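Local coordinates for antigen 43 (Escherichia coli, PDB 4KH3), which forms the long beta-helical alpha domain of an autotransporter and self-associates between cells, causing bacterial clumping and probably contributing to biofilms, at residues A[196-201]-A[214-219]; A[34-39]-A[64-69]; A[287-292]-A[308-313]; A[137-142]-A[167-172]; A[202-207]-A[220-225]. All coordinates share one frame; numbering follows the deposited sequence. Where two conformers were deposited one is given.

Overall arrangement
Five pairings of adjacent rungs sample one beta-helix, each joining parallel strands and each partly buried, with a mostly small or aliphatic inner face, joined by threonines, and a mainly polar outer one. Contacts 1 and 5 hold the same two strands, 198-205 and 216-222, on either side of a corner, with centres about 14 Å apart. Contact 4 lies about 14 Å from contact 5, centre to centre, whereas contacts 2 and 3 are about 61 Å apart. Inside, contacts 1 and 3 pair small alanines, while contacts 2, 4 and 5 pack valine, isoleucine or leucine. Outside, contact 1 brings a histidine to a threonine, contact 2 joins hydroxyls, contact 4 asparagine amides, and contacts 3 and 5 an acid with an asparagine.

Contact 1. Residues A[196-201]-A[214-219]; sequences HGEAHN and GGTATE
Asn-201 and Glu-219 both swing CG away from their carbonyl carbons (chi1 -46° and -81°), which lays the two side chains alongside each other. Asn-201 OD1 thereby rests 3.3 Å from Glu-219 CB, a contact with the aliphatic part of the glutamate. Thr-218 instead holds OG1 between its backbone N and carbonyl carbon (chi1 65°), facing the edge of the His-200 ring; the modelled approach to ND1 is implausibly short and the histidine has a second conformer, making the details of this bond doubtful. Glu-198, bent at chi2, brings OE1 4.0 Å from Thr-216 CB. Beneath these polar groups the backbones run parallel, Ala-199 being bonded through N to Thr-216 O (2.9 Å) and through O to Thr-218 N (2.8 Å). On the buried face Ala-199 CB meets Ala-217 CB at 4.4 Å, and Gln-209 of strand 208-211 touches both. Where the strands begin, a water donates to Gly-197 O and to Gly-214 O (2.7 Å) while accepting from Thr-216 OG1. Asn-201 and Glu-219 both have positive phi, and both chains turn a corner at the same place: stacked corners between two faces, characteristic of a parallel beta-helix.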
# COMPACT_ATOMS: atom_id res chain seq x y z
N HIS A 196 -10.54 -13.53 3.77
CA HIS A 196 -10.53 -14.81 3.06
C HIS A 196 -11.94 -15.16 2.64
O HIS A 196 -12.13 -15.92 1.69
CB HIS A 196 -9.97 -15.93 3.93
CG HIS A 196 -8.62 -15.64 4.48
ND1 HIS A 196 -7.46 -15.85 3.76
CD2 HIS A 196 -8.22 -15.15 5.68
CE1 HIS A 196 -6.42 -15.51 4.50
NE2 HIS A 196 -6.85 -15.08 5.67
N GLY A 197 -12.92 -14.61 3.35
CA GLY A 197 -14.32 -14.89 3.07
C GLY A 197 -14.96 -13.76 2.28
O GLY A 197 -14.47 -13.40 1.21
N GLU A 198 -16.04 -13.20 2.83
CA GLU A 198 -16.72 -12.07 2.21
C GLU A 198 -16.74 -10.81 3.11
O GLU A 198 -17.02 -10.89 4.31
CB GLU A 198 -18.17 -12.43 1.86
CG GLU A 198 -18.34 -13.63 0.95
CD GLU A 198 -18.79 -13.24 -0.44
OE1 GLU A 198 -19.00 -12.03 -0.69
OE2 GLU A 198 -18.93 -14.15 -1.29
N ALA A 199 -16.47 -9.66 2.50
CA ALA A 199 -16.67 -8.38 3.17
C ALA A 199 -17.61 -7.50 2.35
O ALA A 199 -17.33 -7.18 1.19
CB ALA A 199 -15.33 -7.67 3.38
N HIS A 200 -18.74 -7.14 2.95
CA HIS A 200 -19.72 -6.29 2.31
C HIS A 200 -19.79 -4.95 3.02
O HIS A 200 -19.89 -4.89 4.24
CB HIS A 200 -21.10 -6.95 2.32
CG HIS A 200 -21.18 -8.20 1.50
ND1 HIS A 200 -20.41 -8.40 0.38
CD2 HIS A 200 -21.95 -9.30 1.63
CE1 HIS A 200 -20.69 -9.58 -0.14
NE2 HIS A 200 -21.61 -10.16 0.60
N ASN A 201 -19.74 -3.87 2.24
CA ASN A 201 -19.86 -2.51 2.76
C ASN A 201 -18.81 -2.16 3.82
O ASN A 201 -19.08 -2.17 5.01
CB ASN A 201 -21.27 -2.25 3.31
CG ASN A 201 -22.36 -2.73 2.37
OD1 ASN A 201 -22.32 -2.45 1.17
ND2 ASN A 201 -23.33 -3.45 2.90
N GLY A 214 -9.21 -16.07 -3.03
CA GLY A 214 -10.51 -16.64 -2.72
C GLY A 214 -11.43 -15.71 -1.93
O GLY A 214 -12.60 -16.02 -1.71
N GLY A 215 -10.91 -14.57 -1.49
CA GLY A 215 -11.72 -13.62 -0.76
C GLY A 215 -12.43 -12.66 -1.69
O GLY A 215 -11.97 -12.39 -2.80
N THR A 216 -13.56 -12.13 -1.24
CA THR A 216 -14.31 -11.16 -2.05
C THR A 216 -14.73 -9.98 -1.19
O THR A 216 -15.23 -10.16 -0.08
CB THR A 216 -15.55 -11.81 -2.72
OG1 THR A 216 -15.15 -12.96 -3.47
CG2 THR A 216 -16.27 -10.84 -3.66
N ALA A 217 -14.51 -8.77 -1.69
CA ALA A 217 -14.96 -7.55 -1.03
C ALA A 217 -15.90 -6.77 -1.95
O ALA A 217 -15.54 -6.43 -3.08
CB ALA A 217 -13.76 -6.69 -0.62
N THR A 218 -17.10 -6.49 -1.47
CA THR A 218 -18.06 -5.71 -2.24
C THR A 218 -18.36 -4.39 -1.55
O THR A 218 -18.49 -4.33 -0.33
CB THR A 218 -19.37 -6.48 -2.47
OG1 THR A 218 -20.02 -6.71 -1.21
CG2 THR A 218 -19.09 -7.83 -3.13
N GLU A 219 -18.46 -3.32 -2.34
CA GLU A 219 -18.76 -2.00 -1.83
C GLU A 219 -17.75 -1.53 -0.78
O GLU A 219 -18.12 -1.18 0.34
CB GLU A 219 -20.18 -1.92 -1.27
CG GLU A 219 -21.26 -1.71 -2.33
CD GLU A 219 -21.79 -3.02 -2.88
OE1 GLU A 219 -21.59 -4.07 -2.22
OE2 GLU A 219 -22.41 -2.99 -3.96
O HOH W 1 -15.14 -15.25 -1.36

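Contact 2. Residues A[34-39]-A[64-69]; sequences VTVSTG and TTVTAN
Val-34 opens the pairing by offering its carbonyl O to the backbone N of Thr-65 at 3.0 Å, and a water bridges its own N to Thr-64 OG1, a hydroxyl that is also bonded to Gln-53. Thr-35 comes next on the outer face, beside Thr-65; its CG2 reaches across to the next rung to touch CG2 of Thr-67 at 3.9 Å, the two side chains crossing at about a right angle. Val-36 points the other way, into the interior. Its N bonds to Thr-65 O (2.8 Å) and its O accepts from Thr-67 N (3.0 Å), so both polar backbone atoms of this buried residue are engaged. With CG1 anti to the backbone N (chi1 178°), CG2 is left beside that nitrogen and packs on Thr-64 CG2 at 3.6 Å, while CB faces Val-66 CG1 at 4.4 Å. At Ser-37 the strand has ended, yet the pairing continues through side chains: OG and Thr-67 OG1 share a hydrogen bond of 2.8 Å. Beyond it, Ser-37 O lies 3.6 Å from Asn-69 CB. Thr-38 turns away, its OG1 bonded to Glu-41 and to the backbone N of His-22, and Gly-39, at a positive phi of 118°, leads the chain off. In the beta-helix the pair lies between strand 18-19, paired with the other edge of 35-36, and strand 84-85, which adds to 65-66; Gln-53 of strand 52-55 and Gln-72 of strand 71-74 meet its inner face.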
# COMPACT_ATOMS: atom_id res chain seq x y z
N VAL A 34 -21.03 -11.91 40.09
CA VAL A 34 -20.24 -13.07 40.43
C VAL A 34 -18.87 -12.97 39.78
O VAL A 34 -18.76 -12.59 38.61
CB VAL A 34 -20.95 -14.37 39.97
CG1 VAL A 34 -20.08 -15.57 40.27
CG2 VAL A 34 -22.29 -14.51 40.66
N THR A 35 -17.82 -13.29 40.53
CA THR A 35 -16.48 -13.48 39.97
C THR A 35 -16.27 -14.97 39.67
O THR A 35 -16.45 -15.81 40.55
CB THR A 35 -15.37 -13.00 40.94
OG1 THR A 35 -15.53 -11.60 41.19
CG2 THR A 35 -13.96 -13.25 40.37
N VAL A 36 -15.91 -15.27 38.43
CA VAL A 36 -15.79 -16.66 37.98
C VAL A 36 -14.33 -16.99 37.71
O VAL A 36 -13.72 -16.47 36.78
CB VAL A 36 -16.63 -16.88 36.69
CG1 VAL A 36 -16.47 -18.30 36.19
CG2 VAL A 36 -18.10 -16.57 36.95
N SER A 37 -13.76 -17.84 38.55
CA SER A 37 -12.33 -18.13 38.47
C SER A 37 -12.05 -19.60 38.31
O SER A 37 -11.01 -20.07 38.73
CB SER A 37 -11.63 -17.63 39.71
OG SER A 37 -11.82 -16.24 39.86
N THR A 38 -12.98 -20.32 37.70
CA THR A 38 -12.84 -21.74 37.50
C THR A 38 -13.67 -22.14 36.29
O THR A 38 -14.62 -21.44 35.94
CB THR A 38 -13.31 -22.54 38.74
OG1 THR A 38 -13.10 -23.94 38.53
CG2 THR A 38 -14.80 -22.31 39.00
N GLY A 39 -13.30 -23.26 35.66
CA GLY A 39 -14.03 -23.80 34.53
C GLY A 39 -13.21 -23.83 33.26
O GLY A 39 -13.62 -24.45 32.28
N THR A 64 -20.77 -10.14 35.52
CA THR A 64 -19.86 -11.22 35.81
C THR A 64 -18.44 -10.78 35.45
O THR A 64 -18.21 -10.18 34.40
CB THR A 64 -20.24 -12.45 34.99
OG1 THR A 64 -21.55 -12.88 35.37
CG2 THR A 64 -19.25 -13.57 35.22
N THR A 65 -17.50 -11.04 36.34
CA THR A 65 -16.09 -10.88 36.02
C THR A 65 -15.50 -12.27 35.84
O THR A 65 -15.61 -13.11 36.73
CB THR A 65 -15.32 -10.13 37.11
OG1 THR A 65 -15.80 -8.78 37.20
CG2 THR A 65 -13.82 -10.10 36.80
N VAL A 66 -14.90 -12.52 34.69
CA VAL A 66 -14.31 -13.82 34.41
C VAL A 66 -12.80 -13.67 34.38
O VAL A 66 -12.27 -12.92 33.57
CB VAL A 66 -14.81 -14.43 33.09
CG1 VAL A 66 -14.42 -15.91 32.99
CG2 VAL A 66 -16.31 -14.31 33.00
N THR A 67 -12.13 -14.36 35.29
CA THR A 67 -10.68 -14.25 35.44
C THR A 67 -9.97 -15.42 34.74
O THR A 67 -10.60 -16.22 34.06
CB THR A 67 -10.28 -14.18 36.93
OG1 THR A 67 -10.51 -15.45 37.55
CG2 THR A 67 -11.11 -13.13 37.66
N ALA A 68 -8.65 -15.50 34.94
CA ALA A 68 -7.76 -16.39 34.20
C ALA A 68 -8.22 -17.83 33.95
O ALA A 68 -8.12 -18.35 32.82
CB ALA A 68 -6.37 -16.38 34.84
N ASN A 69 -8.70 -18.49 34.99
CA ASN A 69 -9.18 -19.86 34.84
C ASN A 69 -10.70 -19.94 34.75
O ASN A 69 -11.28 -21.02 34.85
CB ASN A 69 -8.69 -20.73 36.00
CG ASN A 69 -7.22 -21.04 35.90
OD1 ASN A 69 -6.70 -21.33 34.82
ND2 ASN A 69 -6.53 -20.97 37.04
O HOH W 2 -22.73 -12.75 37.77

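Contact 3. Residues A[287-292]-A[308-313]; sequences AGKADN and TATNTR
Lys-289 folds over the neighbouring rung, its CD 4.0 Å from Thr-308 CB and its CE the same distance from Thr-310 CG2. Bends at chi2 (79°) and chi4 carry the chain across, and NZ donates to Thr-310 OG1 at 3.2 Å. The two strands, 289-291 and 308-310, are successive rungs of the parallel beta-helix, their short axes 11° apart. On the buried face the residues are small: Ala-290 CB touches Ala-309 CB at 3.8 Å, against Leu-301 of strand 300-303. Through the backbone, Ala-290 N bonds to Thr-308 O in the carbonyl plane (2.8 Å), and Ala-290 O takes Thr-310 N from well above its plane. The outer face is busier. Thr-310 OG1 accepts from Lys-289 and donates to Asp-291, a relay in which the ammonium would probably polarise the hydroxyl toward the acid, and a malonate ion, probably from crystallisation, lies about 3 Å from the aspartate side chain. Asn-311 adds a second donor, held by its OD1 on Thr-330 of the following rung. Both donors end on Asp-291 OD1: Asn-311 ND2 comes to its syn lone pair at 3.0 Å, and Thr-310 OG1 reaches it at 2.8 Å from above the carboxylate plane.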
# COMPACT_ATOMS: atom_id res chain seq x y z
N ALA A 287 -6.73 -8.36 -19.54
CA ALA A 287 -5.99 -9.31 -20.37
C ALA A 287 -4.72 -8.69 -20.95
O ALA A 287 -4.46 -8.80 -22.15
CB ALA A 287 -6.89 -9.87 -21.50
N GLY A 288 -3.97 -8.02 -20.09
CA GLY A 288 -2.68 -7.47 -20.48
C GLY A 288 -2.76 -6.11 -21.14
O GLY A 288 -1.74 -5.58 -21.58
N LYS A 289 -3.96 -5.54 -21.21
CA LYS A 289 -4.13 -4.26 -21.89
C LYS A 289 -4.82 -3.20 -21.02
O LYS A 289 -5.90 -3.44 -20.47
CB LYS A 289 -4.89 -4.47 -23.20
CG LYS A 289 -5.44 -3.21 -23.83
CD LYS A 289 -4.39 -2.42 -24.57
CE LYS A 289 -5.04 -1.63 -25.71
NZ LYS A 289 -6.05 -0.66 -25.22
N ALA A 290 -4.20 -2.03 -20.91
CA ALA A 290 -4.76 -0.91 -20.15
C ALA A 290 -5.28 0.20 -21.07
O ALA A 290 -4.68 0.48 -22.11
CB ALA A 290 -3.72 -0.35 -19.17
N ASP A 291 -6.38 0.82 -20.69
CA ASP A 291 -6.88 1.97 -21.44
C ASP A 291 -7.54 3.00 -20.51
O ASP A 291 -8.39 2.64 -19.68
CB ASP A 291 -7.86 1.53 -22.53
CG ASP A 291 -8.37 2.70 -23.37
OD1 ASP A 291 -7.61 3.65 -23.62
OD2 ASP A 291 -9.55 2.67 -23.77
N ASN A 292 -7.15 4.26 -20.67
CA ASN A 292 -7.71 5.40 -19.93
C ASN A 292 -7.44 5.37 -18.43
O ASN A 292 -8.20 5.90 -17.62
CB ASN A 292 -9.21 5.59 -20.22
CG ASN A 292 -9.73 6.95 -19.76
OD1 ASN A 292 -9.00 7.94 -19.76
ND2 ASN A 292 -10.99 6.99 -19.34
N THR A 308 0.46 -3.53 -22.98
CA THR A 308 0.18 -2.23 -23.58
C THR A 308 -0.75 -1.37 -22.72
O THR A 308 -1.68 -1.89 -22.10
CB THR A 308 -0.46 -2.41 -24.98
OG1 THR A 308 0.35 -3.29 -25.76
CG2 THR A 308 -0.57 -1.07 -25.70
N ALA A 309 -0.49 -0.07 -22.70
CA ALA A 309 -1.41 0.89 -22.10
C ALA A 309 -1.65 2.03 -23.09
O ALA A 309 -0.71 2.58 -23.68
CB ALA A 309 -0.84 1.44 -20.80
N THR A 310 -2.92 2.39 -23.27
CA THR A 310 -3.26 3.52 -24.13
C THR A 310 -3.99 4.59 -23.32
O THR A 310 -4.70 4.29 -22.36
CB THR A 310 -4.16 3.05 -25.28
OG1 THR A 310 -5.32 2.41 -24.74
CG2 THR A 310 -3.41 2.05 -26.14
N ASN A 311 -3.82 5.85 -23.71
CA ASN A 311 -4.52 6.96 -23.06
C ASN A 311 -4.28 7.05 -21.55
O ASN A 311 -5.21 7.28 -20.78
CB ASN A 311 -6.02 6.88 -23.34
CG ASN A 311 -6.35 7.01 -24.80
OD1 ASN A 311 -5.86 7.91 -25.48
ND2 ASN A 311 -7.20 6.11 -25.30
N THR A 312 -3.04 6.86 -21.12
CA THR A 312 -2.73 6.95 -19.70
C THR A 312 -2.49 8.41 -19.33
O THR A 312 -1.65 9.08 -19.94
CB THR A 312 -1.49 6.13 -19.32
OG1 THR A 312 -1.69 4.77 -19.70
CG2 THR A 312 -1.26 6.21 -17.83
N ARG A 313 -3.23 8.90 -18.35
CA ARG A 313 -3.02 10.24 -17.82
C ARG A 313 -2.14 10.16 -16.56
O ARG A 313 -2.47 9.46 -15.60
CB ARG A 313 -4.37 10.92 -17.56
CG ARG A 313 -4.28 12.27 -16.91
CD ARG A 313 -3.77 13.32 -17.86
NE ARG A 313 -3.54 14.58 -17.17
CZ ARG A 313 -2.86 15.60 -17.67
NH1 ARG A 313 -2.33 15.52 -18.89
NH2 ARG A 313 -2.69 16.71 -16.94
O HOH W 3 -6.82 9.21 -19.47

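Contact 4. Residues A[137-142]-A[167-172]; sequences GTIVNT and TINKNG
Asn-141 OD1 receives Asn-169 ND2 at 3.0 Å, in the plane of its own carbonyl and in that of the donor amide. The side chains lie alongside, their amides 24° apart, because in both residues CG stands anti to the carbonyl carbon (chi1 -71° in each). Ile-139 CG2 abuts the same nitrogen at 3.5 Å, a methyl beside the amide, while its CD1 leans on Thr-167 CB. On the inner face Val-140 CB meets Ile-168 CG2 at 4.3 Å. A parallel beta-helix stacks equivalent positions of successive rungs, and here asparagines meet, the row extending further, since Asn-141 ND2 is itself bonded to Asn-122 OD1 on the preceding rung. The backbone fixes the register: Val-140 N donates to Thr-167 O (2.8 Å), and Val-140 O accepts from Asn-169 N at 3.0 Å. After Asn-169 the chain makes a type II turn, closed by Gly-172 N on Asn-169 O, which carries Gly-172 CA to within 3.5 Å of that same Val-140 carbonyl O. A water bridges the rungs at the turn, donating to Asn-141 O and accepting from Asn-171 ND2. Farther out, Tyr-188 of strand 181-188 touches Thr-167 and Asn-169, and Glu-145 takes a bond with Thr-142 OG1.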
# COMPACT_ATOMS: atom_id res chain seq x y z
N GLY A 137 -22.04 -4.72 16.45
CA GLY A 137 -21.51 -3.60 17.20
C GLY A 137 -20.16 -3.89 17.83
O GLY A 137 -19.85 -3.35 18.88
N THR A 138 -19.35 -4.73 17.20
CA THR A 138 -18.07 -5.06 17.79
C THR A 138 -17.10 -3.90 17.60
O THR A 138 -17.00 -3.33 16.52
CB THR A 138 -17.45 -6.35 17.23
OG1 THR A 138 -18.46 -7.36 17.12
CG2 THR A 138 -16.34 -6.85 18.17
N ILE A 139 -16.42 -3.53 18.69
CA ILE A 139 -15.36 -2.53 18.65
C ILE A 139 -14.04 -3.28 18.82
O ILE A 139 -13.81 -3.91 19.85
CB ILE A 139 -15.52 -1.53 19.80
CG1 ILE A 139 -16.96 -1.02 19.87
CG2 ILE A 139 -14.52 -0.39 19.67
CD1 ILE A 139 -17.42 -0.30 18.62
N VAL A 140 -13.19 -3.21 17.80
CA VAL A 140 -11.96 -3.98 17.78
C VAL A 140 -10.74 -3.08 17.97
O VAL A 140 -10.38 -2.30 17.08
CB VAL A 140 -11.85 -4.75 16.45
CG1 VAL A 140 -10.65 -5.72 16.48
CG2 VAL A 140 -13.16 -5.49 16.18
N ASN A 141 -10.09 -3.19 19.13
CA ASN A 141 -9.03 -2.28 19.54
C ASN A 141 -7.64 -2.93 19.59
O ASN A 141 -6.67 -2.33 20.07
CB ASN A 141 -9.36 -1.64 20.91
CG ASN A 141 -10.50 -0.65 20.81
OD1 ASN A 141 -10.70 -0.04 19.76
ND2 ASN A 141 -11.25 -0.48 21.90
N THR A 142 -7.55 -4.14 19.07
CA THR A 142 -6.35 -4.91 19.25
C THR A 142 -6.27 -5.97 18.17
O THR A 142 -7.28 -6.26 17.51
CB THR A 142 -6.36 -5.59 20.63
OG1 THR A 142 -5.06 -6.10 20.95
CG2 THR A 142 -7.38 -6.72 20.66
N THR A 167 -16.64 -1.72 14.19
CA THR A 167 -15.64 -0.67 14.08
C THR A 167 -14.27 -1.24 14.41
O THR A 167 -14.07 -1.84 15.48
CB THR A 167 -15.88 0.48 15.06
OG1 THR A 167 -17.08 1.18 14.73
CG2 THR A 167 -14.71 1.47 15.02
N ILE A 168 -13.31 -1.05 13.51
CA ILE A 168 -11.94 -1.44 13.77
C ILE A 168 -11.09 -0.19 13.98
O ILE A 168 -10.82 0.57 13.05
CB ILE A 168 -11.37 -2.31 12.62
CG1 ILE A 168 -12.34 -3.44 12.26
CG2 ILE A 168 -10.03 -2.93 13.02
CD1 ILE A 168 -11.94 -4.20 10.99
N ASN A 169 -10.67 0.03 15.22
CA ASN A 169 -9.84 1.19 15.53
C ASN A 169 -8.35 0.94 15.30
O ASN A 169 -7.97 -0.13 14.83
CB ASN A 169 -10.11 1.66 16.94
CG ASN A 169 -11.48 2.30 17.07
OD1 ASN A 169 -11.81 3.20 16.30
ND2 ASN A 169 -12.29 1.82 18.03
N LYS A 170 -7.52 1.92 15.63
CA LYS A 170 -6.08 1.76 15.55
C LYS A 170 -5.66 0.51 16.32
O LYS A 170 -6.17 0.25 17.42
CB LYS A 170 -5.39 3.00 16.13
CG LYS A 170 -3.87 2.98 16.08
CD LYS A 170 -3.32 4.32 16.56
CE LYS A 170 -1.80 4.30 16.75
NZ LYS A 170 -1.07 3.99 15.49
N ASN A 171 -4.79 -0.29 15.71
CA ASN A 171 -4.32 -1.55 16.28
C ASN A 171 -5.30 -2.71 16.21
O ASN A 171 -4.97 -3.82 16.63
CB ASN A 171 -3.83 -1.38 17.73
CG ASN A 171 -2.71 -0.37 17.84
OD1 ASN A 171 -1.77 -0.36 17.04
ND2 ASN A 171 -2.83 0.52 18.82
N GLY A 172 -6.50 -2.46 15.70
CA GLY A 172 -7.50 -3.51 15.61
C GLY A 172 -7.31 -4.37 14.38
O GLY A 172 -6.92 -3.89 13.32
O HOH W 4 -5.40 0.23 20.65

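Contact 5. Residues A[202-207]-A[220-225]; sequences TRLEGG and TLINRD
Thr-202 O accepts the amide N of Leu-221 at 2.6 Å in an almost straight bond, the first of three backbone links between two rungs of the parallel beta-helix. Leu-204 N follows on Leu-221 O (2.7 Å), and Leu-204 O takes Asn-223 N at a more bent angle as the strands end. There Glu-205 forms the centre of an inverse gamma turn and Gly-206, at positive phi, turns the chain onward. Apolar contacts divide by face. Inside, Leu-204 crosses Thr-220, CD1 against CG2 at 3.8 Å, and the same CD1 lies 4.2 Å from Ile-222 CG1, with Gln-228 of strand 227-230 beside all three. Outside, Arg-203 and Leu-221 run side by side, the arginine's CG resting 4.1 Å from Leu-221 CD2. Direct polar bonding between side chains comes from Asn-223 ND2, which donates a hydrogen bond to Glu-205 OE1 at 2.8 Å. The carboxylate reaches it because Glu-205, with CG anti to the backbone N (chi1 -164°), bends at chi2; the planes of the two groups stand 62° apart. Asn-223 OD1 accepts from Asn-242 ND2 on the next rung. Waters complete the account. One joins Thr-202 OG1 to Thr-220 OG1, a hydroxyl also bonded to Gln-209, and another sits at the guanidinium edge of Arg-203, in its plane, accepting from NE at 2.7 Å and from Asn-223 ND2 at 3.0 Å.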
# COMPACT_ATOMS: atom_id res chain seq x y z
N THR A 202 -17.62 -1.84 3.35
CA THR A 202 -16.52 -1.54 4.23
C THR A 202 -16.07 -0.13 3.94
O THR A 202 -15.85 0.25 2.78
CB THR A 202 -15.35 -2.52 4.00
OG1 THR A 202 -15.83 -3.87 4.13
CG2 THR A 202 -14.25 -2.29 4.99
N ARG A 203 -15.96 0.66 4.99
CA ARG A 203 -15.55 2.03 4.87
C ARG A 203 -14.13 2.16 5.42
O ARG A 203 -13.89 1.97 6.60
CB ARG A 203 -16.52 2.93 5.63
CG ARG A 203 -16.30 4.40 5.43
CD ARG A 203 -17.16 5.20 6.37
NE ARG A 203 -18.32 5.86 5.76
CZ ARG A 203 -19.59 5.60 6.07
NH1 ARG A 203 -19.88 4.65 6.96
NH2 ARG A 203 -20.58 6.28 5.51
N LEU A 204 -13.18 2.46 4.55
CA LEU A 204 -11.81 2.61 5.00
C LEU A 204 -11.56 4.07 5.31
O LEU A 204 -11.24 4.87 4.42
CB LEU A 204 -10.83 2.10 3.94
CG LEU A 204 -11.08 0.66 3.49
CD1 LEU A 204 -10.07 0.23 2.43
CD2 LEU A 204 -11.07 -0.29 4.69
N GLU A 205 -11.76 4.42 6.58
CA GLU A 205 -11.54 5.78 7.06
C GLU A 205 -10.07 5.91 7.49
O GLU A 205 -9.76 6.16 8.65
CB GLU A 205 -12.49 6.06 8.23
CG GLU A 205 -12.63 7.53 8.58
CD GLU A 205 -13.27 8.35 7.47
OE1 GLU A 205 -14.09 7.80 6.70
OE2 GLU A 205 -12.96 9.56 7.37
N GLY A 206 -9.16 5.70 6.54
CA GLY A 206 -7.74 5.67 6.82
C GLY A 206 -7.21 4.25 7.02
O GLY A 206 -5.99 4.03 7.07
N GLY A 207 -8.12 3.29 7.14
CA GLY A 207 -7.75 1.92 7.43
C GLY A 207 -7.43 1.07 6.21
O GLY A 207 -7.50 1.53 5.07
N THR A 220 -16.47 -1.57 -1.13
CA THR A 220 -15.48 -0.97 -0.26
C THR A 220 -15.38 0.50 -0.59
O THR A 220 -15.25 0.88 -1.75
CB THR A 220 -14.11 -1.65 -0.36
OG1 THR A 220 -14.22 -2.99 0.14
CG2 THR A 220 -13.07 -0.92 0.47
N LEU A 221 -15.48 1.34 0.43
CA LEU A 221 -15.41 2.77 0.26
C LEU A 221 -14.08 3.26 0.85
O LEU A 221 -13.85 3.18 2.06
CB LEU A 221 -16.60 3.40 0.95
CG LEU A 221 -16.64 4.91 1.06
CD1 LEU A 221 -16.54 5.55 -0.33
CD2 LEU A 221 -17.92 5.31 1.77
N ILE A 222 -13.21 3.73 -0.02
CA ILE A 222 -11.85 4.09 0.38
C ILE A 222 -11.74 5.59 0.56
O ILE A 222 -11.55 6.33 -0.40
CB ILE A 222 -10.80 3.65 -0.67
CG1 ILE A 222 -11.07 2.23 -1.17
CG2 ILE A 222 -9.40 3.73 -0.09
CD1 ILE A 222 -10.07 1.76 -2.22
N ASN A 223 -11.85 6.05 1.80
CA ASN A 223 -11.68 7.47 2.06
C ASN A 223 -10.21 7.80 2.23
O ASN A 223 -9.34 6.94 2.02
CB ASN A 223 -12.51 7.91 3.26
CG ASN A 223 -13.99 7.86 2.98
OD1 ASN A 223 -14.42 8.15 1.87
ND2 ASN A 223 -14.78 7.50 3.98
N ARG A 224 -9.92 9.05 2.58
CA ARG A 224 -8.55 9.53 2.69
C ARG A 224 -7.61 8.61 3.49
O ARG A 224 -7.92 8.16 4.60
CB ARG A 224 -8.54 10.94 3.29
CG ARG A 224 -7.16 11.59 3.21
CD ARG A 224 -6.95 12.60 4.32
NE ARG A 224 -7.21 13.97 3.89
CZ ARG A 224 -6.27 14.80 3.45
NH1 ARG A 224 -5.00 14.41 3.39
NH2 ARG A 224 -6.61 16.04 3.09
N ASP A 225 -6.46 8.33 2.88
CA ASP A 225 -5.44 7.45 3.47
C ASP A 225 -5.85 5.99 3.59
O ASP A 225 -5.08 5.17 4.07
CB ASP A 225 -4.96 7.98 4.83
CG ASP A 225 -4.28 9.32 4.71
OD1 ASP A 225 -3.53 9.52 3.72
OD2 ASP A 225 -4.49 10.17 5.59
O HOH W 5 -16.14 -4.31 1.46
O HOH W 6 -17.73 8.00 4.31
O HOH W 7 -10.10 8.82 6.31